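Long-range contacts in KLLA0F20702p (Kluyveromyces lactis, PDB 5Y5A), which is the Est1 telomerase subunit of this yeast, here as its large N-terminal helical portion, and probably helps recruit telomerase to telomeres by binding Cdc13: residues Q199-I204 with D216-P220; L192-G196 with Y223-A227; T457-L461 with L537-K542. All coordinates share one frame; numbering follows the deposited sequence.

From the N terminus, helix 179-206 enters both of the first two contacts. Contact 2 begins at 192-196 and closes with 223-227 on the returning helix 218-230; contact 1, 199-204 with 216-220, is nested inside that loop, next to the turn. Pro220 CB lies 3.4 Å from Gly196 O, and both contacts pair these two helices into one hairpin, their centres about 11 Å apart. Contact 3 follows in series, crossing neither: it closes a separate loop by joining helix 447-462 to helix 526-546 near the C-terminal end of the modelled chain. Its centre is about 45 Å from that of contact 1 and about 40 Å from that of contact 2, beyond the chain's centre.

Contact 1 of 3, residues Q199-I204 with D216-P220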
ATOM      1  N   GLN A 199      -9.921   5.131  16.211  1.00 63.27           N
ATOM      2  CA  GLN A 199      -9.391   6.488  16.178  1.00 67.66           C
ATOM      3  C   GLN A 199      -9.938   7.281  14.998  1.00 72.93           C
ATOM      4  O   GLN A 199     -10.230   8.471  15.132  1.00 74.57           O
ATOM      5  CB  GLN A 199      -7.865   6.463  16.116  1.00 68.74           C
ATOM      6  CG  GLN A 199      -7.208   6.065  17.410  1.00 71.62           C
ATOM      7  CD  GLN A 199      -7.504   7.051  18.511  1.00 81.00           C
ATOM      8  OE1 GLN A 199      -7.554   8.260  18.279  1.00 82.45           O
ATOM      9  NE2 GLN A 199      -7.719   6.542  19.718  1.00 85.38           N
ATOM     10  N   ARG A 200     -10.058   6.631  13.842  1.00 70.28           N
ATOM     11  CA  ARG A 200     -10.605   7.304  12.673  1.00 65.88           C
ATOM     12  C   ARG A 200     -12.048   7.706  12.944  1.00 61.56           C
ATOM     13  O   ARG A 200     -12.446   8.842  12.697  1.00 62.51           O
ATOM     14  CB  ARG A 200     -10.535   6.423  11.425  1.00 58.13           C
ATOM     15  CG  ARG A 200     -11.021   7.151  10.179  1.00 58.92           C
ATOM     16  CD  ARG A 200     -10.979   6.283   8.936  1.00 58.95           C
ATOM     17  NE  ARG A 200     -11.731   5.048   9.112  1.00 67.25           N
ATOM     18  CZ  ARG A 200     -13.059   4.967   9.085  1.00 73.36           C
ATOM     19  NH1 ARG A 200     -13.649   3.792   9.262  1.00 76.83           N
ATOM     20  NH2 ARG A 200     -13.796   6.054   8.889  1.00 70.26           N
ATOM     21  N   TYR A 201     -12.822   6.760  13.463  1.00 59.14           N
ATOM     22  CA  TYR A 201     -14.219   7.003  13.798  1.00 63.92           C
ATOM     23  C   TYR A 201     -14.383   8.136  14.807  1.00 64.29           C
ATOM     24  O   TYR A 201     -15.305   8.945  14.700  1.00 69.15           O
ATOM     25  CB  TYR A 201     -14.861   5.735  14.352  1.00 63.28           C
ATOM     26  CG  TYR A 201     -15.476   4.842  13.305  1.00 64.83           C
ATOM     27  CD1 TYR A 201     -16.623   5.231  12.625  1.00 62.38           C
ATOM     28  CD2 TYR A 201     -14.924   3.601  13.009  1.00 66.00           C
ATOM     29  CE1 TYR A 201     -17.201   4.412  11.667  1.00 66.53           C
ATOM     30  CE2 TYR A 201     -15.495   2.773  12.053  1.00 67.00           C
ATOM     31  CZ  TYR A 201     -16.633   3.183  11.385  1.00 69.42           C
ATOM     32  OH  TYR A 201     -17.203   2.362  10.436  1.00 71.18           O
ATOM     33  N   LYS A 202     -13.507   8.201  15.782  1.00 60.46           N
ATOM     34  CA  LYS A 202     -13.617   9.236  16.769  1.00 67.74           C
ATOM     35  C   LYS A 202     -13.392  10.583  16.149  1.00 70.50           C
ATOM     36  O   LYS A 202     -14.165  11.492  16.356  1.00 73.03           O
ATOM     37  CB  LYS A 202     -12.624   9.022  17.900  1.00 70.59           C
ATOM     38  CG  LYS A 202     -12.635  10.134  18.930  1.00 74.79           C
ATOM     39  CD  LYS A 202     -11.611   9.913  20.022  1.00 78.45           C
ATOM     40  CE  LYS A 202     -11.425  11.164  20.859  1.00 84.04           C
ATOM     41  NZ  LYS A 202     -10.028  11.322  21.312  1.00 84.99           N
ATOM     42  N   ILE A 203     -12.321  10.703  15.388  1.00 67.57           N
ATOM     43  CA  ILE A 203     -11.976  11.963  14.733  1.00 66.41           C
ATOM     44  C   ILE A 203     -13.136  12.502  13.901  1.00 70.45           C
ATOM     45  O   ILE A 203     -13.444  13.695  13.944  1.00 74.17           O
ATOM     46  CB  ILE A 203     -10.746  11.793  13.850  1.00 66.14           C
ATOM     47  CG1 ILE A 203      -9.502  11.697  14.730  1.00 67.88           C
ATOM     48  CG2 ILE A 203     -10.613  12.947  12.869  1.00 64.27           C
ATOM     49  CD1 ILE A 203      -8.317  11.131  14.013  1.00 62.24           C
ATOM     50  N   ILE A 204     -13.793  11.611  13.166  1.00 65.96           N
ATOM     51  CA  ILE A 204     -14.962  11.982  12.379  1.00 68.94           C
ATOM     52  C   ILE A 204     -16.092  12.538  13.260  1.00 75.64           C
ATOM     53  O   ILE A 204     -16.700  13.561  12.933  1.00 72.09           O
ATOM     54  CB  ILE A 204     -15.464  10.781  11.562  1.00 70.33           C
ATOM     55  CG1 ILE A 204     -14.466  10.479  10.444  1.00 75.13           C
ATOM     56  CG2 ILE A 204     -16.850  11.053  10.989  1.00 68.07           C
ATOM     57  CD1 ILE A 204     -14.563   9.085   9.898  1.00 81.61           C
ATOM     58  N   ASP A 216      -5.153  15.679  10.407  1.00 63.07           N
ATOM     59  CA  ASP A 216      -6.244  15.346  11.316  1.00 61.59           C
ATOM     60  C   ASP A 216      -6.296  13.851  11.619  1.00 63.83           C
ATOM     61  O   ASP A 216      -6.816  13.439  12.653  1.00 64.46           O
ATOM     62  CB  ASP A 216      -7.584  15.801  10.738  1.00 66.35           C
ATOM     63  CG  ASP A 216      -7.687  17.311  10.626  1.00 79.27           C
ATOM     64  OD1 ASP A 216      -6.956  18.014  11.358  1.00 74.32           O
ATOM     65  OD2 ASP A 216      -8.502  17.793   9.812  1.00 88.27           O
ATOM     66  N   PHE A 217      -5.760  13.045  10.709  1.00 61.64           N
ATOM     67  CA  PHE A 217      -5.806  11.596  10.856  1.00 59.49           C
ATOM     68  C   PHE A 217      -4.428  11.043  11.150  1.00 61.08           C
ATOM     69  O   PHE A 217      -4.164   9.866  10.946  1.00 66.66           O
ATOM     70  CB  PHE A 217      -6.406  10.956   9.602  1.00 53.95           C
ATOM     71  CG  PHE A 217      -7.878  11.204   9.467  1.00 60.50           C
ATOM     72  CD1 PHE A 217      -8.791  10.378  10.098  1.00 56.38           C
ATOM     73  CD2 PHE A 217      -8.348  12.301   8.761  1.00 65.27           C
ATOM     74  CE1 PHE A 217     -10.149  10.618   9.993  1.00 61.15           C
ATOM     75  CE2 PHE A 217      -9.705  12.550   8.658  1.00 60.95           C
ATOM     76  CZ  PHE A 217     -10.606  11.705   9.272  1.00 62.30           C
ATOM     77  N   GLN A 218      -3.562  11.908  11.654  1.00 63.49           N
ATOM     78  CA  GLN A 218      -2.196  11.537  11.970  1.00 70.48           C
ATOM     79  C   GLN A 218      -2.140  10.388  12.975  1.00 66.89           C
ATOM     80  O   GLN A 218      -1.321   9.482  12.840  1.00 64.00           O
ATOM     81  CB  GLN A 218      -1.432  12.748  12.514  1.00 78.36           C
ATOM     82  CG  GLN A 218       0.081  12.604  12.468  1.00 84.22           C
ATOM     83  CD  GLN A 218       0.792  13.799  13.069  1.00 91.79           C
ATOM     84  OE1 GLN A 218       0.360  14.343  14.082  1.00 96.14           O
ATOM     85  NE2 GLN A 218       1.884  14.220  12.439  1.00 95.01           N
ATOM     86  N   LYS A 219      -3.015  10.424  13.976  1.00 66.16           N
ATOM     87  CA  LYS A 219      -2.968   9.429  15.043  1.00 67.76           C
ATOM     88  C   LYS A 219      -3.427   8.035  14.579  1.00 67.20           C
ATOM     89  O   LYS A 219      -2.748   7.043  14.854  1.00 64.60           O
ATOM     90  CB  LYS A 219      -3.793   9.896  16.249  1.00 71.18           C
ATOM     91  CG  LYS A 219      -3.560   9.075  17.506  1.00 74.49           C
ATOM     92  CD  LYS A 219      -4.248   9.703  18.702  1.00 83.58           C
ATOM     93  CE  LYS A 219      -3.916   8.967  19.989  1.00 89.01           C
ATOM     94  NZ  LYS A 219      -4.583   9.597  21.169  1.00 92.87           N
ATOM     95  N   PRO A 220      -4.573   7.942  13.880  1.00 63.19           N
ATOM     96  CA  PRO A 220      -4.885   6.589  13.404  1.00 60.96           C
ATOM     97  C   PRO A 220      -3.885   6.095  12.359  1.00 63.58           C
ATOM     98  O   PRO A 220      -3.607   4.896  12.307  1.00 59.85           O
ATOM     99  CB  PRO A 220      -6.288   6.735  12.803  1.00 58.52           C
ATOM    100  CG  PRO A 220      -6.478   8.203  12.582  1.00 62.46           C
ATOM    101  CD  PRO A 220      -5.689   8.875  13.655  1.00 62.75           C
TER
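Ile203 lays its CG2 methyl over one face of the Phe217 ring, 4.0 Å from the ring centroid and 25° off the normal, a CH-pi contact displaced toward the rim. CG2 stands anti to the backbone N, while CG1 (chi1 -74°) lies beside that N and carries CD1 in another direction, to the pyrrolidine ring of Pro220. There Ile203 CD1 meets Pro220 CD end-on at 3.5 Å, tighter than usual for carbons. The same CD1 lies 3.1 Å from the carbonyl oxygen of Asp216, which gives Ile203 three partners. At the ring's edge, near its plane, Ile204 CG1 lies 4.2 Å from Phe217 CZ. Arg200 comes in obliquely with its aliphatic part, CG resting 3.6 Å from Phe217 CE1; the chain then bends at chi3 and its guanidinium leads away, where NH2 makes a weak hydrogen bond to His247. One turn before Ile203, Gln199 CB packs 3.7 Å from Pro220 CB, and Gln199 OE1 touches the methylenes of Lys219.

His247 and Tyr212 also meet the Phe217 ring; Phe217 itself holds the N-cap position before helix 218-230. With apolar and CH-pi contacts across the pair and the arginine's polar end directed to helix 235-247, this turn end of the hairpin is held by shape and burial rather than by directional polar bonds.

Contact 2 of 3, residues L192-G196 with Y223-A227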
ATOM      1  N   LEU A 192      -3.631  -3.206  16.695  1.00 53.52           N
ATOM      2  CA  LEU A 192      -3.211  -1.982  16.040  1.00 53.05           C
ATOM      3  C   LEU A 192      -4.197  -1.575  14.944  1.00 52.72           C
ATOM      4  O   LEU A 192      -4.464  -0.389  14.758  1.00 54.48           O
ATOM      5  CB  LEU A 192      -1.805  -2.149  15.469  1.00 51.45           C
ATOM      6  CG  LEU A 192      -0.715  -2.395  16.520  1.00 54.83           C
ATOM      7  CD1 LEU A 192       0.550  -2.905  15.857  1.00 61.62           C
ATOM      8  CD2 LEU A 192      -0.425  -1.135  17.326  1.00 53.37           C
ATOM      9  N   LEU A 193      -4.741  -2.558  14.228  1.00 51.07           N
ATOM     10  CA  LEU A 193      -5.726  -2.285  13.180  1.00 50.43           C
ATOM     11  C   LEU A 193      -7.007  -1.664  13.734  1.00 55.07           C
ATOM     12  O   LEU A 193      -7.519  -0.688  13.184  1.00 56.50           O
ATOM     13  CB  LEU A 193      -6.078  -3.564  12.411  1.00 51.68           C
ATOM     14  CG  LEU A 193      -7.160  -3.419  11.326  1.00 51.06           C
ATOM     15  CD1 LEU A 193      -6.701  -2.507  10.184  1.00 46.24           C
ATOM     16  CD2 LEU A 193      -7.591  -4.772  10.773  1.00 48.61           C
ATOM     17  N   TYR A 194      -7.528  -2.223  14.817  1.00 50.56           N
ATOM     18  CA  TYR A 194      -8.828  -1.787  15.308  1.00 56.55           C
ATOM     19  C   TYR A 194      -8.723  -0.551  16.200  1.00 58.45           C
ATOM     20  O   TYR A 194      -9.689   0.195  16.357  1.00 55.73           O
ATOM     21  CB  TYR A 194      -9.526  -2.933  16.036  1.00 54.66           C
ATOM     22  CG  TYR A 194      -9.861  -4.073  15.103  1.00 57.54           C
ATOM     23  CD1 TYR A 194     -10.464  -3.828  13.873  1.00 54.22           C
ATOM     24  CD2 TYR A 194      -9.553  -5.391  15.434  1.00 57.23           C
ATOM     25  CE1 TYR A 194     -10.764  -4.869  12.998  1.00 54.35           C
ATOM     26  CE2 TYR A 194      -9.847  -6.437  14.568  1.00 60.62           C
ATOM     27  CZ  TYR A 194     -10.453  -6.171  13.353  1.00 58.16           C
ATOM     28  OH  TYR A 194     -10.752  -7.205  12.495  1.00 56.20           O
ATOM     29  N   ILE A 195      -7.551  -0.325  16.776  1.00 60.52           N
ATOM     30  CA  ILE A 195      -7.293   0.956  17.413  1.00 63.09           C
ATOM     31  C   ILE A 195      -7.337   2.025  16.322  1.00 63.53           C
ATOM     32  O   ILE A 195      -7.964   3.068  16.495  1.00 59.79           O
ATOM     33  CB  ILE A 195      -5.938   0.975  18.154  1.00 59.94           C
ATOM     34  CG1 ILE A 195      -6.062   0.247  19.496  1.00 60.10           C
ATOM     35  CG2 ILE A 195      -5.470   2.397  18.387  1.00 60.34           C
ATOM     36  CD1 ILE A 195      -4.765   0.138  20.261  1.00 57.04           C
ATOM     37  N   GLY A 196      -6.695   1.733  15.188  1.00 60.61           N
ATOM     38  CA  GLY A 196      -6.683   2.633  14.043  1.00 57.88           C
ATOM     39  C   GLY A 196      -8.074   3.027  13.578  1.00 57.83           C
ATOM     40  O   GLY A 196      -8.399   4.217  13.501  1.00 59.36           O
ATOM     41  N   TYR A 223      -0.916   4.275  14.028  1.00 56.31           N
ATOM     42  CA  TYR A 223      -1.246   2.915  14.443  1.00 57.83           C
ATOM     43  C   TYR A 223      -1.324   1.975  13.244  1.00 52.83           C
ATOM     44  O   TYR A 223      -0.831   0.855  13.290  1.00 48.02           O
ATOM     45  CB  TYR A 223      -2.564   2.886  15.219  1.00 63.25           C
ATOM     46  CG  TYR A 223      -2.445   3.397  16.643  1.00 68.23           C
ATOM     47  CD1 TYR A 223      -1.788   2.653  17.615  1.00 68.85           C
ATOM     48  CD2 TYR A 223      -2.991   4.617  17.010  1.00 70.56           C
ATOM     49  CE1 TYR A 223      -1.675   3.110  18.914  1.00 72.85           C
ATOM     50  CE2 TYR A 223      -2.884   5.085  18.310  1.00 78.00           C
ATOM     51  CZ  TYR A 223      -2.224   4.327  19.258  1.00 76.95           C
ATOM     52  OH  TYR A 223      -2.115   4.790  20.552  1.00 79.13           O
ATOM     53  N   LEU A 224      -1.945   2.447  12.170  1.00 56.35           N
ATOM     54  CA  LEU A 224      -2.064   1.667  10.951  1.00 55.81           C
ATOM     55  C   LEU A 224      -0.686   1.417  10.333  1.00 61.31           C
ATOM     56  O   LEU A 224      -0.407   0.327   9.835  1.00 58.17           O
ATOM     57  CB  LEU A 224      -2.985   2.377   9.960  1.00 53.68           C
ATOM     58  CG  LEU A 224      -4.458   2.493  10.360  1.00 56.54           C
ATOM     59  CD1 LEU A 224      -5.241   3.291   9.324  1.00 50.46           C
ATOM     60  CD2 LEU A 224      -5.064   1.113  10.539  1.00 54.98           C
ATOM     61  N   ASP A 225       0.178   2.427  10.379  1.00 64.16           N
ATOM     62  CA  ASP A 225       1.536   2.281   9.871  1.00 58.78           C
ATOM     63  C   ASP A 225       2.265   1.168  10.608  1.00 52.74           C
ATOM     64  O   ASP A 225       2.943   0.344   9.996  1.00 53.12           O
ATOM     65  CB  ASP A 225       2.311   3.591  10.002  1.00 67.58           C
ATOM     66  CG  ASP A 225       1.984   4.571   8.895  1.00 81.88           C
ATOM     67  OD1 ASP A 225       0.928   4.407   8.245  1.00 85.41           O
ATOM     68  OD2 ASP A 225       2.783   5.507   8.678  1.00 89.37           O
ATOM     69  N   ILE A 226       2.112   1.141  11.927  1.00 49.19           N
ATOM     70  CA  ILE A 226       2.754   0.110  12.720  1.00 53.70           C
ATOM     71  C   ILE A 226       2.156  -1.255  12.389  1.00 57.11           C
ATOM     72  O   ILE A 226       2.888  -2.231  12.229  1.00 55.20           O
ATOM     73  CB  ILE A 226       2.632   0.400  14.215  1.00 56.43           C
ATOM     74  CG1 ILE A 226       3.268   1.757  14.526  1.00 59.48           C
ATOM     75  CG2 ILE A 226       3.323  -0.685  15.015  1.00 54.69           C
ATOM     76  CD1 ILE A 226       3.063   2.217  15.957  1.00 63.93           C
ATOM     77  N   ALA A 227       0.832  -1.317  12.255  1.00 53.85           N
ATOM     78  CA  ALA A 227       0.162  -2.558  11.868  1.00 51.76           C
ATOM     79  C   ALA A 227       0.676  -3.096  10.523  1.00 51.60           C
ATOM     80  O   ALA A 227       0.940  -4.290  10.392  1.00 49.89           O
ATOM     81  CB  ALA A 227      -1.342  -2.347  11.815  1.00 49.85           C
TER
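Chi1 of -78° at Ile195 leaves CG2 anti to the backbone N, and the first torsion of Tyr223 sets CG anti to the carbonyl carbon; together these torsions bring the methyl over the face of the ring. Ile195 CG2 sits over the centre of the Tyr223 ring, 3.5 Å from the centroid and only 7° off the normal, a nearly axial CH-pi contact. Leu192 meets the same ring differently: its CD2 is at the edge, near the ring plane, 4.0 Å from Tyr223 CD1, and the two side chains cross at about a right angle. Face and edge are therefore met by residues three positions apart on one helix.

The other branch of Leu192 works further along helix 218-230, where its CD1 lies 3.7 Å from Ile226 CG2. Its CB touches Ala227 CB at 3.7 Å, and the small alanine lets the backbones come close, with CA of Leu192 and CA of Ala227 5.4 Å apart. Gly196 plays the corresponding part at the other end, its CA 5.5 Å from Tyr223 CA: a CB on it would run into Leu224 CD2, which instead lies 4.1 Å from Gly196 CA. The same Leu224 methyl also meets Leu193 CD1.

Both close approaches fit an axis separation of 8.1 Å between the short helical segments, which run nearly antiparallel at 158°. All eight touching residues are buried, in a close-packed antiparallel helical hairpin consistent with the TPR-like relationship of both Est1 families. Around this hairpin, helix 113-144 packs on Leu192, Ile195 and Tyr223 through Leu138, His131 and Tyr134, while helix 235-247 reaches Leu193, Leu224 and Ala227.

Contact 3 of 3, residues T457-L461 with L537-K542; sequences TNELL and LVYSNK
Thr457 and Asn541 supply the one hydrogen bond between these segments: Asn541 ND2 donates to Thr457 OG1 at 3.0 Å. It is far from straight, with an N-H...O angle of 136°, and OG1 is tilted 27° out of the amide plane. The side chains slide past each other in opposite directions. The first torsion of Thr457 sets OG1 anti to the carbonyl carbon and beside its own backbone N, where it also hydrogen-bonds to Met453 O one turn back, so the hydroxyl joins its own helix to the neighbouring one. An alanine at this position is likely to leave Asn541 ND2 without its acceptor across the contact and the amide freer to turn.

Apolar packing makes up the rest. Leu460 uses two points: its CB lies 3.7 Å from Val538 CG2, and its CD1 reaches Leu537 CB at 3.9 Å. Leu461 brings CD2 to Val538 CG1 at 4.0 Å, so the two methyls of Val538 meet two successive leucines. The same Leu461 CD2 touches the extended chain of Lys542, 3.9 Å from CE, an aliphatic contact made near the charged end.

Strand 560-563 adjoins the pair through Tyr561, which touches Thr457 and Lys542, while Leu537 and Asn541 pack on helix 421-433. The segments run roughly antiparallel, their directions 140° apart and their axes 10.0 Å apart, wider than in a glycine- or alanine-lined pair. This is helix-helix packing of leucine and valine side chains with a single polar link, between the buried Thr457 and Asn541, flanked by the two-stranded antiparallel sheet of 552-555 and 560-563 in this mainly helical protein.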
ATOM      1  N   THR A 457      21.120   1.893 -18.971  1.00 41.64           N
ATOM      2  CA  THR A 457      22.152   0.913 -18.671  1.00 40.17           C
ATOM      3  C   THR A 457      23.514   1.439 -19.120  1.00 46.50           C
ATOM      4  O   THR A 457      24.495   1.311 -18.385  1.00 53.19           O
ATOM      5  CB  THR A 457      21.846  -0.450 -19.331  1.00 44.76           C
ATOM      6  OG1 THR A 457      20.499  -0.835 -19.016  1.00 45.63           O
ATOM      7  CG2 THR A 457      22.791  -1.530 -18.824  1.00 40.29           C
ATOM      8  N   ASN A 458      23.573   2.056 -20.301  1.00 45.54           N
ATOM      9  CA  ASN A 458      24.834   2.621 -20.797  1.00 46.48           C
ATOM     10  C   ASN A 458      25.372   3.734 -19.896  1.00 46.68           C
ATOM     11  O   ASN A 458      26.587   3.843 -19.705  1.00 45.03           O
ATOM     12  CB  ASN A 458      24.683   3.152 -22.235  1.00 47.18           C
ATOM     13  CG  ASN A 458      24.693   2.031 -23.284  1.00 50.61           C
ATOM     14  OD1 ASN A 458      25.094   0.910 -22.998  1.00 49.82           O
ATOM     15  ND2 ASN A 458      24.257   2.344 -24.502  1.00 48.70           N
ATOM     16  N   GLU A 459      24.482   4.564 -19.347  1.00 44.23           N
ATOM     17  CA  GLU A 459      24.919   5.605 -18.403  1.00 45.31           C
ATOM     18  C   GLU A 459      25.430   4.960 -17.118  1.00 49.11           C
ATOM     19  O   GLU A 459      26.409   5.404 -16.533  1.00 50.73           O
ATOM     20  CB  GLU A 459      23.784   6.582 -18.073  1.00 43.96           C
ATOM     21  CG  GLU A 459      23.281   7.406 -19.249  1.00 47.77           C
ATOM     22  CD  GLU A 459      24.354   8.308 -19.823  1.00 62.81           C
ATOM     23  OE1 GLU A 459      24.374   8.497 -21.059  1.00 70.75           O
ATOM     24  OE2 GLU A 459      25.178   8.826 -19.042  1.00 70.01           O
ATOM     25  N   LEU A 460      24.756   3.906 -16.679  1.00 49.83           N
ATOM     26  CA  LEU A 460      25.173   3.216 -15.468  1.00 53.53           C
ATOM     27  C   LEU A 460      26.542   2.570 -15.661  1.00 55.90           C
ATOM     28  O   LEU A 460      27.417   2.698 -14.807  1.00 55.53           O
ATOM     29  CB  LEU A 460      24.123   2.181 -15.057  1.00 48.50           C
ATOM     30  CG  LEU A 460      22.793   2.840 -14.672  1.00 45.63           C
ATOM     31  CD1 LEU A 460      21.764   1.829 -14.223  1.00 39.16           C
ATOM     32  CD2 LEU A 460      23.027   3.891 -13.601  1.00 51.83           C
ATOM     33  N   LEU A 461      26.735   1.902 -16.796  1.00 57.53           N
ATOM     34  CA  LEU A 461      28.023   1.282 -17.101  1.00 61.78           C
ATOM     35  C   LEU A 461      29.160   2.305 -17.138  1.00 65.06           C
ATOM     36  O   LEU A 461      30.307   1.979 -16.827  1.00 67.66           O
ATOM     37  CB  LEU A 461      27.946   0.527 -18.433  1.00 59.08           C
ATOM     38  CG  LEU A 461      27.098  -0.750 -18.418  1.00 55.56           C
ATOM     39  CD1 LEU A 461      26.656  -1.128 -19.821  1.00 49.79           C
ATOM     40  CD2 LEU A 461      27.884  -1.883 -17.777  1.00 52.09           C
ATOM     41  N   LEU A 537      20.950  -2.871 -10.798  1.00 48.63           N
ATOM     42  CA  LEU A 537      20.236  -2.434 -11.993  1.00 44.96           C
ATOM     43  C   LEU A 537      20.986  -2.866 -13.240  1.00 50.67           C
ATOM     44  O   LEU A 537      20.367  -3.297 -14.210  1.00 50.07           O
ATOM     45  CB  LEU A 537      20.032  -0.925 -11.994  1.00 44.00           C
ATOM     46  CG  LEU A 537      18.801  -0.467 -11.219  1.00 47.53           C
ATOM     47  CD1 LEU A 537      18.734   1.047 -11.156  1.00 44.42           C
ATOM     48  CD2 LEU A 537      17.544  -1.037 -11.866  1.00 42.06           C
ATOM     49  N   VAL A 538      22.315  -2.754 -13.212  1.00 49.87           N
ATOM     50  CA  VAL A 538      23.131  -3.199 -14.334  1.00 52.40           C
ATOM     51  C   VAL A 538      22.926  -4.706 -14.533  1.00 53.24           C
ATOM     52  O   VAL A 538      22.784  -5.181 -15.657  1.00 50.95           O
ATOM     53  CB  VAL A 538      24.634  -2.874 -14.121  1.00 48.51           C
ATOM     54  CG1 VAL A 538      25.498  -3.607 -15.128  1.00 48.01           C
ATOM     55  CG2 VAL A 538      24.882  -1.375 -14.224  1.00 47.93           C
ATOM     56  N   TYR A 539      22.871  -5.446 -13.432  1.00 52.61           N
ATOM     57  CA  TYR A 539      22.668  -6.891 -13.491  1.00 57.34           C
ATOM     58  C   TYR A 539      21.290  -7.273 -14.043  1.00 49.38           C
ATOM     59  O   TYR A 539      21.170  -8.139 -14.908  1.00 47.66           O
ATOM     60  CB  TYR A 539      22.849  -7.504 -12.102  1.00 66.33           C
ATOM     61  CG  TYR A 539      22.565  -8.986 -12.055  1.00 79.06           C
ATOM     62  CD1 TYR A 539      23.500  -9.904 -12.504  1.00 81.75           C
ATOM     63  CD2 TYR A 539      21.360  -9.466 -11.556  1.00 88.81           C
ATOM     64  CE1 TYR A 539      23.247 -11.261 -12.464  1.00 90.37           C
ATOM     65  CE2 TYR A 539      21.098 -10.823 -11.513  1.00 95.29           C
ATOM     66  CZ  TYR A 539      22.046 -11.715 -11.970  1.00 98.35           C
ATOM     67  OH  TYR A 539      21.797 -13.069 -11.929  1.00109.50           O
ATOM     68  N   SER A 540      20.247  -6.635 -13.535  1.00 44.74           N
ATOM     69  CA  SER A 540      18.902  -6.948 -13.989  1.00 49.07           C
ATOM     70  C   SER A 540      18.717  -6.513 -15.435  1.00 47.14           C
ATOM     71  O   SER A 540      18.139  -7.237 -16.241  1.00 51.36           O
ATOM     72  CB  SER A 540      17.860  -6.283 -13.089  1.00 49.80           C
ATOM     73  OG  SER A 540      17.904  -6.847 -11.789  1.00 54.06           O
ATOM     74  N   ASN A 541      19.222  -5.333 -15.766  1.00 44.90           N
ATOM     75  CA  ASN A 541      19.081  -4.823 -17.123  1.00 51.06           C
ATOM     76  C   ASN A 541      19.811  -5.692 -18.136  1.00 47.24           C
ATOM     77  O   ASN A 541      19.299  -5.941 -19.227  1.00 51.77           O
ATOM     78  CB  ASN A 541      19.567  -3.372 -17.203  1.00 45.49           C
ATOM     79  CG  ASN A 541      18.659  -2.426 -16.443  1.00 50.37           C
ATOM     80  OD1 ASN A 541      17.667  -2.860 -15.854  1.00 52.38           O
ATOM     81  ND2 ASN A 541      18.993  -1.131 -16.440  1.00 45.41           N
ATOM     82  N   LYS A 542      20.995  -6.174 -17.785  1.00 42.63           N
ATOM     83  CA  LYS A 542      21.693  -7.080 -18.689  1.00 45.99           C
ATOM     84  C   LYS A 542      20.916  -8.388 -18.903  1.00 50.00           C
ATOM     85  O   LYS A 542      20.868  -8.908 -20.025  1.00 46.25           O
ATOM     86  CB  LYS A 542      23.100  -7.375 -18.177  1.00 52.64           C
ATOM     87  CG  LYS A 542      24.048  -6.187 -18.283  1.00 63.12           C
ATOM     88  CD  LYS A 542      25.502  -6.637 -18.298  1.00 78.33           C
ATOM     89  CE  LYS A 542      26.443  -5.440 -18.318  1.00 85.84           C
ATOM     90  NZ  LYS A 542      27.817  -5.828 -18.759  1.00 90.52           N
TER